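Local coordinates for uncharacterized protein Ta1441 (Thermoplasma acidophilum, PDB 3GAA) that is of unknown function but belongs to the PAC2 family of proteasome assembly chaperones and so may help protein complexes assemble, at residues L172-C175 and L176-I180; Y82-N85 and S86-L90; M53-V56 and A57-I60; P188-V191 and D192-D195. All blocks are in the same frame, centred on the assembly; numbering follows the deposited sequence.

Contact 1 of 4, residues L172-C175 and L176-I180; sequences LNEC and LVRKI
Regular i to i+4 bonds carry the helix from residues 172-175 into 176-180: L176 N donates to L172 O at 2.8 Å, V177 N to N173 O at 3.0 Å and R178 N to E174 O at 2.9 Å. One turn apart, E174 and R178 lie side by side and point the same way. OE1 of E174 takes NE of R178 at 2.8 Å in a salt bridge, approached on its anti side, while NH2 of R178 adds a weak bond to the same oxygen. The nitrogens share one oxygen and the planes differ by 34°, so this is no flat bidentate pair. The bend of E174 at chi2 (-74°) brings its carboxylate round to the arginine, whose chain runs extended from CG to NE. NH1 of R178 has a second carboxylate, D115 on helix 103-117. At K179 the helix ends in a Schellman motif: phi turns positive (51°), and I180 N reaches back to C175 O at 3.2 Å. Along the same turn C175 packs on I122 and L172 on I124, both of strand 121-130. On another flank, CD2 of L176 lies 4.2 Å from OD1 of N173, whose ND2 bonds to V67 O of a neighbouring subunit.

Contact 2 of 4, residues Y82-N85 and S86-L90; sequences YANN and SNTVL
Backbone bonds draw N84 toward both V89 and N87. N84 N donates to V89 O at 3.1 Å, although the position of that oxygen is less certain, and N87 N donates to N84 O at 3.2 Å. The second bond enters 65° above the carbonyl plane, a steep approach within the type I turn from N84 to N87. A weaker CH contact continues the pairing into the strands, with L90 CA 3.1 Å from Y82 O. Apolar contact across the hairpin comes from CB of A83 against CD2 of L90 at 3.7 Å; these residues form an antiparallel non-hydrogen-bonded pair, and V56 and W113 extend the same cluster. Polar side chains fill the bend. N84 holds CG between its backbone N and carbonyl carbon (chi1 74°), which turns the amide inward over the T88-V89 backbone, with CG 3.6 Å from V89 N. With an alanine here, the polar groups of T88 and V89 would probably lose the amide that faces them, leaving a gap inside the turn. N87 takes positive phi (53°) and brings OD1 to 3.6 Å from CB of A83. Together these features make a beta hairpin, in which a type I turn whose last residue, N87, is left-handed reverses the chain between strands 79-83 and 89-94.

Contact 3 of 4, residues M53-V56 and A57-I60; sequences MHQV and AHLI
The amide of Q55 stands over one face of the H58 imidazole, with NE2 of Q55 lying towards the NE2-CE1 side of the ring. Amide and ring planes are 77° apart and the two side chains cross at about a right angle, so the nitrogen is directed at the ring rather than stacked flat on it. The exact spacing is doubtful, because the model places the amide too near the ring. Two torsions bring the groups together: Q55 runs extended beyond CG (chi2 -167°), while H58 sets CG anti to its carbonyl carbon. Between them, V56 and A57 touch through CG1 of V56 and CB of A57 at 3.7 Å. V56 and A57 are the paired residues of a classic beta bulge, both opposite I81 of strand 79-83 and both hydrogen-bonded to it through the backbone. The 54-56 and 57-60 parts of the strand differ in direction by 46°, consistent with the bulge between them. Further out, H77 meets the H58 ring edge-to-face, and W113 of helix 103-117 packs on V56 and A57. Within its own chain, strand 54-60 borders the sheet beside 79-83; A57 to I60 continue that sheet by antiparallel pairing with a strand of a neighbouring subunit.

Contact 4 of 4, residues P188-V191 and D192-D195; sequences PTSV and DIPD
OD2 of D195 is gripped by two groups: S190 N donates to it at 2.9 Å in a nearly straight bond (167° at the hydrogen), and R137 NH1 forms a salt bridge with it. The amide meets the oxygen on its anti side, 21° out of the carboxylate plane. With CG anti to the backbone N (chi1 -162°), the D195 side chain reaches back across the loop to the end of strand 181-190. There OD2 also lies against T189, 3.4 Å from its CA and 3.8 Å from its CB, and 3.7 Å from CB of S190. A second link, from S190 OG to I193 O at 3.4 Å, is weak, and the hydroxyl position is doubtful. R137 NH1 bonds to P188 O as well, so a single guanidinium nitrogen spans the strand and the aspartate. The D195-S190 bond thus folds the loop before helix 196-210 back on the strand; T189, and V191 just beyond the strand, make backbone bonds to strand 121-130. An asparagine in this place would probably leave R137 without its carboxylate mate while the S190 amide met a weaker acceptor. The chemistry implies a loop return in which one carboxylate oxygen serves a main-chain amide and a positive charge at once.

Contacts 2 and 3 hold neighbouring strands of one sheet and touch directly: A83 O and H54 N, 2.9 Å apart, form a probable hydrogen bond across strands 79-83 and 54-60. Contact 4 reaches the same sheet on the opposite side of the chain's centre, its centre about 30 Å from that of contact 2. Contact 1, the most buried, lies on helix 166-178, which leads into the strand that ends in contact 4; the others are partly buried, 2 and 4 with exposed residues. Chemistry follows place: a salt bridge along a largely buried helix turn in contact 1, polar turn residues in 2, a bulge at a subunit interface in 3, a carboxylate-held loop in 4.

Contact 1 of 4, residues L172-C175 and L176-I180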
loop_
_atom_site.group_PDB
_atom_site.type_symbol
_atom_site.label_atom_id
_atom_site.label_comp_id
_atom_site.label_asym_id
_atom_site.label_seq_id
_atom_site.Cartn_x
_atom_site.Cartn_y
_atom_site.Cartn_z
ATOM N N LEU A 172 28.460 4.192 14.066
ATOM C CA LEU A 172 29.560 4.420 13.179
ATOM C C LEU A 172 29.249 3.958 11.722
ATOM O O LEU A 172 29.608 4.641 10.724
ATOM C CB LEU A 172 30.796 3.756 13.772
ATOM C CG LEU A 172 31.654 4.691 14.612
ATOM C CD1 LEU A 172 30.885 5.969 14.984
ATOM C CD2 LEU A 172 32.237 4.047 15.836
ATOM N N ASN A 173 28.568 2.816 11.593
ATOM C CA ASN A 173 28.319 2.282 10.251
ATOM C C ASN A 173 27.345 3.189 9.552
ATOM O O ASN A 173 27.573 3.623 8.425
ATOM C CB ASN A 173 27.817 0.847 10.278
ATOM C CG ASN A 173 28.955 -0.154 10.346
ATOM O OD1 ASN A 173 30.123 0.184 10.129
ATOM N ND2 ASN A 173 28.632 -1.367 10.666
ATOM N N GLU A 174 26.284 3.549 10.254
ATOM C CA GLU A 174 25.372 4.481 9.691
ATOM C C GLU A 174 26.060 5.746 9.236
ATOM O O GLU A 174 25.750 6.266 8.194
ATOM C CB GLU A 174 24.353 4.816 10.717
ATOM C CG GLU A 174 23.360 3.725 10.919
ATOM C CD GLU A 174 22.313 3.563 9.805
ATOM O OE1 GLU A 174 22.124 4.420 8.872
ATOM O OE2 GLU A 174 21.616 2.529 9.931
ATOM N N CYS A 175 26.983 6.253 10.025
ATOM C CA CYS A 175 27.653 7.479 9.666
ATOM C C CYS A 175 28.440 7.277 8.416
ATOM O O CYS A 175 28.349 8.075 7.499
ATOM C CB CYS A 175 28.582 7.948 10.779
ATOM S SG CYS A 175 27.714 8.752 12.105
ATOM N N LEU A 176 29.244 6.213 8.396
ATOM C CA LEU A 176 30.129 5.970 7.269
ATOM C C LEU A 176 29.300 5.895 5.994
ATOM O O LEU A 176 29.675 6.436 4.991
ATOM C CB LEU A 176 30.935 4.695 7.424
ATOM C CG LEU A 176 32.299 4.604 8.148
ATOM C CD1 LEU A 176 32.947 5.940 8.372
ATOM C CD2 LEU A 176 32.248 3.735 9.457
ATOM N N VAL A 177 28.158 5.262 6.027
ATOM C CA VAL A 177 27.353 5.200 4.832
ATOM C C VAL A 177 26.679 6.534 4.462
ATOM O O VAL A 177 26.612 6.957 3.284
ATOM C CB VAL A 177 26.298 4.136 4.955
ATOM C CG1 VAL A 177 25.459 4.261 3.772
ATOM C CG2 VAL A 177 27.003 2.704 5.062
ATOM N N ARG A 178 26.199 7.229 5.469
ATOM C CA ARG A 178 25.542 8.493 5.235
ATOM C C ARG A 178 26.484 9.627 4.900
ATOM O O ARG A 178 26.023 10.698 4.584
ATOM C CB ARG A 178 24.741 8.859 6.467
ATOM C CG ARG A 178 23.562 7.950 6.664
ATOM C CD ARG A 178 22.982 8.161 8.017
ATOM N NE ARG A 178 21.953 7.191 8.373
ATOM C CZ ARG A 178 20.681 7.327 8.050
ATOM N NH1 ARG A 178 20.295 8.384 7.368
ATOM N NH2 ARG A 178 19.784 6.439 8.428
ATOM N N LYS A 179 27.788 9.387 4.962
ATOM C CA LYS A 179 28.829 10.426 4.929
ATOM C C LYS A 179 28.687 11.584 5.906
ATOM O O LYS A 179 28.898 12.712 5.555
ATOM C CB LYS A 179 29.024 10.935 3.508
ATOM C CG LYS A 179 29.824 9.965 2.648
ATOM C CD LYS A 179 30.776 10.714 1.658
ATOM C CE LYS A 179 32.067 11.238 2.365
ATOM N NZ LYS A 179 33.058 10.132 2.738
ATOM N N ILE A 180 28.314 11.295 7.137
ATOM C CA ILE A 180 28.434 12.252 8.243
ATOM C C ILE A 180 29.632 11.816 9.088
ATOM O O ILE A 180 29.874 10.616 9.203
ATOM C CB ILE A 180 27.250 12.174 9.176
ATOM C CG1 ILE A 180 25.949 12.366 8.402
ATOM C CG2 ILE A 180 27.436 13.182 10.298
ATOM C CD1 ILE A 180 24.728 12.250 9.260
#

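Contact 2 of 4, residues Y82-N85 and S86-L90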
loop_
_atom_site.group_PDB
_atom_site.type_symbol
_atom_site.label_atom_id
_atom_site.label_comp_id
_atom_site.label_asym_id
_atom_site.label_seq_id
_atom_site.Cartn_x
_atom_site.Cartn_y
_atom_site.Cartn_z
ATOM N N TYR A 82 18.295 15.697 23.789
ATOM C CA TYR A 82 18.280 17.062 24.236
ATOM C C TYR A 82 19.014 17.958 23.288
ATOM O O TYR A 82 19.893 17.506 22.577
ATOM C CB TYR A 82 18.999 17.180 25.558
ATOM C CG TYR A 82 18.347 16.441 26.676
ATOM C CD1 TYR A 82 17.524 17.123 27.603
ATOM C CD2 TYR A 82 18.588 15.078 26.876
ATOM C CE1 TYR A 82 16.931 16.465 28.682
ATOM C CE2 TYR A 82 17.995 14.403 27.968
ATOM C CZ TYR A 82 17.177 15.127 28.858
ATOM O OH TYR A 82 16.573 14.510 29.904
ATOM N N ALA A 83 18.667 19.233 23.354
ATOM C CA ALA A 83 19.269 20.309 22.603
ATOM C C ALA A 83 19.706 21.374 23.577
ATOM O O ALA A 83 19.066 21.628 24.583
ATOM C CB ALA A 83 18.265 20.899 21.698
ATOM N N ASN A 84 20.807 22.019 23.263
ATOM C CA ASN A 84 21.148 23.274 23.895
ATOM C C ASN A 84 20.347 24.420 23.266
ATOM O O ASN A 84 19.471 24.246 22.412
ATOM C CB ASN A 84 22.667 23.528 23.840
ATOM C CG ASN A 84 23.152 23.929 22.480
ATOM O OD1 ASN A 84 24.128 24.637 22.355
ATOM N ND2 ASN A 84 22.483 23.477 21.456
ATOM N N ASN A 85 20.641 25.618 23.714
ATOM C CA ASN A 85 19.765 26.713 23.421
ATOM C C ASN A 85 19.853 27.210 21.989
ATOM O O ASN A 85 18.866 27.583 21.402
ATOM C CB ASN A 85 20.068 27.844 24.375
ATOM C CG ASN A 85 18.830 28.553 24.793
ATOM O OD1 ASN A 85 18.439 28.463 25.950
ATOM N ND2 ASN A 85 18.157 29.206 23.840
ATOM N N SER A 86 21.052 27.216 21.437
ATOM C CA SER A 86 21.270 27.591 20.050
ATOM C C SER A 86 20.974 26.460 19.129
ATOM O O SER A 86 21.090 26.618 17.937
ATOM C CB SER A 86 22.712 27.938 19.900
ATOM O OG SER A 86 23.212 28.131 21.211
ATOM N N ASN A 87 20.619 25.305 19.658
ATOM C CA ASN A 87 20.441 24.120 18.833
ATOM C C ASN A 87 21.678 23.823 17.957
ATOM O O ASN A 87 21.585 23.494 16.789
ATOM C CB ASN A 87 19.132 24.225 18.063
ATOM C CG ASN A 87 17.919 24.275 18.988
ATOM O OD1 ASN A 87 17.225 23.285 19.172
ATOM N ND2 ASN A 87 17.684 25.430 19.613
ATOM N N THR A 88 22.840 23.933 18.601
ATOM C CA THR A 88 24.139 23.563 18.057
ATOM C C THR A 88 24.772 22.326 18.702
ATOM O O THR A 88 25.777 21.842 18.216
ATOM C CB THR A 88 25.142 24.700 18.251
ATOM O OG1 THR A 88 24.860 25.338 19.499
ATOM C CG2 THR A 88 25.038 25.720 17.129
ATOM N N VAL A 89 24.211 21.805 19.784
ATOM C CA VAL A 89 24.730 20.575 20.374
ATOM C C VAL A 89 23.518 19.766 20.796
ATOM O O VAL A 89 22.649 20.261 21.524
ATOM C CB VAL A 89 25.598 20.840 21.649
ATOM C CG1 VAL A 89 26.077 19.526 22.252
ATOM C CG2 VAL A 89 26.765 21.791 21.381
ATOM N N LEU A 90 23.449 18.532 20.335
ATOM C CA LEU A 90 22.433 17.672 20.822
ATOM C C LEU A 90 23.093 16.613 21.688
ATOM O O LEU A 90 24.291 16.292 21.530
ATOM C CB LEU A 90 21.684 17.020 19.663
ATOM C CG LEU A 90 20.999 17.914 18.616
ATOM C CD1 LEU A 90 20.263 17.037 17.667
ATOM C CD2 LEU A 90 20.036 18.885 19.199
#

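Contact 3 of 4, residues M53-V56 and A57-I60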
loop_
_atom_site.group_PDB
_atom_site.type_symbol
_atom_site.label_atom_id
_atom_site.label_comp_id
_atom_site.label_asym_id
_atom_site.label_seq_id
_atom_site.Cartn_x
_atom_site.Cartn_y
_atom_site.Cartn_z
ATOM N N MET A 53 20.669 21.991 28.901
ATOM C CA MET A 53 20.014 21.664 27.682
ATOM C C MET A 53 18.576 21.344 28.088
ATOM O O MET A 53 18.293 21.142 29.276
ATOM C CB MET A 53 20.674 20.439 27.061
ATOM C CG MET A 53 22.122 20.610 26.686
ATOM S SD MET A 53 22.833 19.112 26.028
ATOM C CE MET A 53 22.655 19.444 24.300
ATOM N N HIS A 54 17.707 21.246 27.086
ATOM C CA HIS A 54 16.287 21.087 27.250
ATOM C C HIS A 54 15.851 19.882 26.423
ATOM O O HIS A 54 16.482 19.520 25.412
ATOM C CB HIS A 54 15.542 22.394 26.823
ATOM C CG HIS A 54 15.633 22.720 25.356
ATOM N ND1 HIS A 54 16.523 23.646 24.849
ATOM C CD2 HIS A 54 14.955 22.231 24.282
ATOM C CE1 HIS A 54 16.395 23.717 23.529
ATOM N NE2 HIS A 54 15.441 22.879 23.159
ATOM N N GLN A 55 14.766 19.233 26.849
ATOM C CA GLN A 55 14.328 18.038 26.135
ATOM C C GLN A 55 13.697 18.379 24.775
ATOM O O GLN A 55 13.008 19.341 24.652
ATOM C CB GLN A 55 13.392 17.208 26.996
ATOM C CG GLN A 55 13.600 15.737 26.688
ATOM C CD GLN A 55 12.545 14.820 27.231
ATOM O OE1 GLN A 55 12.061 14.978 28.353
ATOM N NE2 GLN A 55 12.222 13.804 26.446
ATOM N N VAL A 56 13.926 17.570 23.772
ATOM C CA VAL A 56 13.568 17.893 22.431
ATOM C C VAL A 56 12.906 16.724 21.685
ATOM O O VAL A 56 12.196 16.913 20.729
ATOM C CB VAL A 56 14.874 18.284 21.752
ATOM C CG1 VAL A 56 15.165 17.448 20.517
ATOM C CG2 VAL A 56 14.904 19.737 21.490
ATOM N N ALA A 57 13.152 15.500 22.109
ATOM C CA ALA A 57 12.666 14.323 21.386
ATOM C C ALA A 57 12.772 13.076 22.269
ATOM O O ALA A 57 13.562 13.026 23.204
ATOM C CB ALA A 57 13.466 14.138 20.103
ATOM N N HIS A 58 11.929 12.089 22.003
ATOM C CA HIS A 58 12.106 10.744 22.582
ATOM C C HIS A 58 12.282 9.821 21.404
ATOM O O HIS A 58 11.754 10.114 20.348
ATOM C CB HIS A 58 10.869 10.262 23.326
ATOM C CG HIS A 58 10.545 11.028 24.557
ATOM N ND1 HIS A 58 10.965 10.630 25.808
ATOM C CD2 HIS A 58 9.797 12.139 24.745
ATOM C CE1 HIS A 58 10.520 11.482 26.714
ATOM N NE2 HIS A 58 9.799 12.403 26.097
ATOM N N LEU A 59 13.002 8.716 21.611
ATOM C CA LEU A 59 13.104 7.639 20.639
ATOM C C LEU A 59 12.216 6.503 21.149
ATOM O O LEU A 59 12.466 5.881 22.178
ATOM C CB LEU A 59 14.554 7.220 20.431
ATOM C CG LEU A 59 14.867 6.336 19.221
ATOM C CD1 LEU A 59 16.311 6.495 18.781
ATOM C CD2 LEU A 59 14.644 4.868 19.507
ATOM N N ILE A 60 11.144 6.295 20.410
ATOM C CA ILE A 60 10.080 5.317 20.677
ATOM C C ILE A 60 10.416 4.060 19.903
ATOM O O ILE A 60 10.798 4.152 18.717
ATOM C CB ILE A 60 8.757 5.842 20.027
ATOM C CG1 ILE A 60 8.016 6.769 20.927
ATOM C CG2 ILE A 60 7.755 4.761 19.600
ATOM C CD1 ILE A 60 6.730 7.146 20.153
#

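Contact 4 of 4, residues P188-V191 and D192-D195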
loop_
_atom_site.group_PDB
_atom_site.type_symbol
_atom_site.label_atom_id
_atom_site.label_comp_id
_atom_site.label_asym_id
_atom_site.label_seq_id
_atom_site.Cartn_x
_atom_site.Cartn_y
_atom_site.Cartn_z
ATOM N N PRO A 188 39.496 4.404 29.793
ATOM C CA PRO A 188 39.434 3.321 30.759
ATOM C C PRO A 188 38.680 3.759 31.997
ATOM O O PRO A 188 38.872 4.864 32.485
ATOM C CB PRO A 188 40.898 3.067 31.116
ATOM C CG PRO A 188 41.725 3.937 30.247
ATOM C CD PRO A 188 40.850 4.988 29.697
ATOM N N THR A 189 37.840 2.893 32.520
ATOM C CA THR A 189 37.077 3.242 33.697
ATOM C C THR A 189 36.953 2.053 34.691
ATOM O O THR A 189 36.770 0.902 34.293
ATOM C CB THR A 189 35.703 3.955 33.280
ATOM O OG1 THR A 189 34.650 3.648 34.207
ATOM C CG2 THR A 189 35.289 3.618 31.893
ATOM N N SER A 190 37.096 2.332 35.980
ATOM C CA SER A 190 37.111 1.296 37.014
ATOM C C SER A 190 35.783 0.554 37.163
ATOM O O SER A 190 34.731 1.159 37.340
ATOM C CB SER A 190 37.426 1.968 38.361
ATOM O OG SER A 190 37.240 1.069 39.446
ATOM N N VAL A 191 35.809 -0.760 37.165
ATOM C CA VAL A 191 34.535 -1.486 37.307
ATOM C C VAL A 191 33.975 -1.495 38.741
ATOM O O VAL A 191 32.798 -1.257 38.939
ATOM C CB VAL A 191 34.591 -2.929 36.718
ATOM C CG1 VAL A 191 34.328 -2.883 35.237
ATOM C CG2 VAL A 191 35.927 -3.602 37.012
ATOM N N ASP A 192 34.776 -1.774 39.751
ATOM C CA ASP A 192 34.189 -1.869 41.108
ATOM C C ASP A 192 33.783 -0.491 41.663
ATOM O O ASP A 192 32.613 -0.274 41.939
ATOM C CB ASP A 192 35.119 -2.612 42.107
ATOM C CG ASP A 192 35.164 -4.161 41.866
ATOM O OD1 ASP A 192 35.221 -4.931 42.875
ATOM O OD2 ASP A 192 35.139 -4.600 40.673
ATOM N N ILE A 193 34.734 0.433 41.785
ATOM C CA ILE A 193 34.481 1.706 42.472
ATOM C C ILE A 193 34.111 2.878 41.535
ATOM O O ILE A 193 34.505 2.868 40.354
ATOM C CB ILE A 193 35.685 2.088 43.366
ATOM C CG1 ILE A 193 36.966 2.333 42.550
ATOM C CG2 ILE A 193 35.892 0.978 44.448
ATOM C CD1 ILE A 193 37.716 1.043 42.185
ATOM N N PRO A 194 33.356 3.885 42.041
ATOM C CA PRO A 194 32.884 4.991 41.167
ATOM C C PRO A 194 34.038 5.782 40.566
ATOM O O PRO A 194 35.036 5.976 41.233
ATOM C CB PRO A 194 32.069 5.869 42.111
ATOM C CG PRO A 194 31.778 4.992 43.306
ATOM C CD PRO A 194 32.936 4.079 43.432
ATOM N N ASP A 195 33.910 6.228 39.322
ATOM C CA ASP A 195 35.066 6.737 38.583
ATOM C C ASP A 195 34.822 8.016 37.773
ATOM O O ASP A 195 34.832 7.994 36.551
ATOM C CB ASP A 195 35.610 5.651 37.666
ATOM C CG ASP A 195 37.028 5.942 37.219
ATOM O OD1 ASP A 195 37.589 6.975 37.691
ATOM O OD2 ASP A 195 37.593 5.159 36.405
#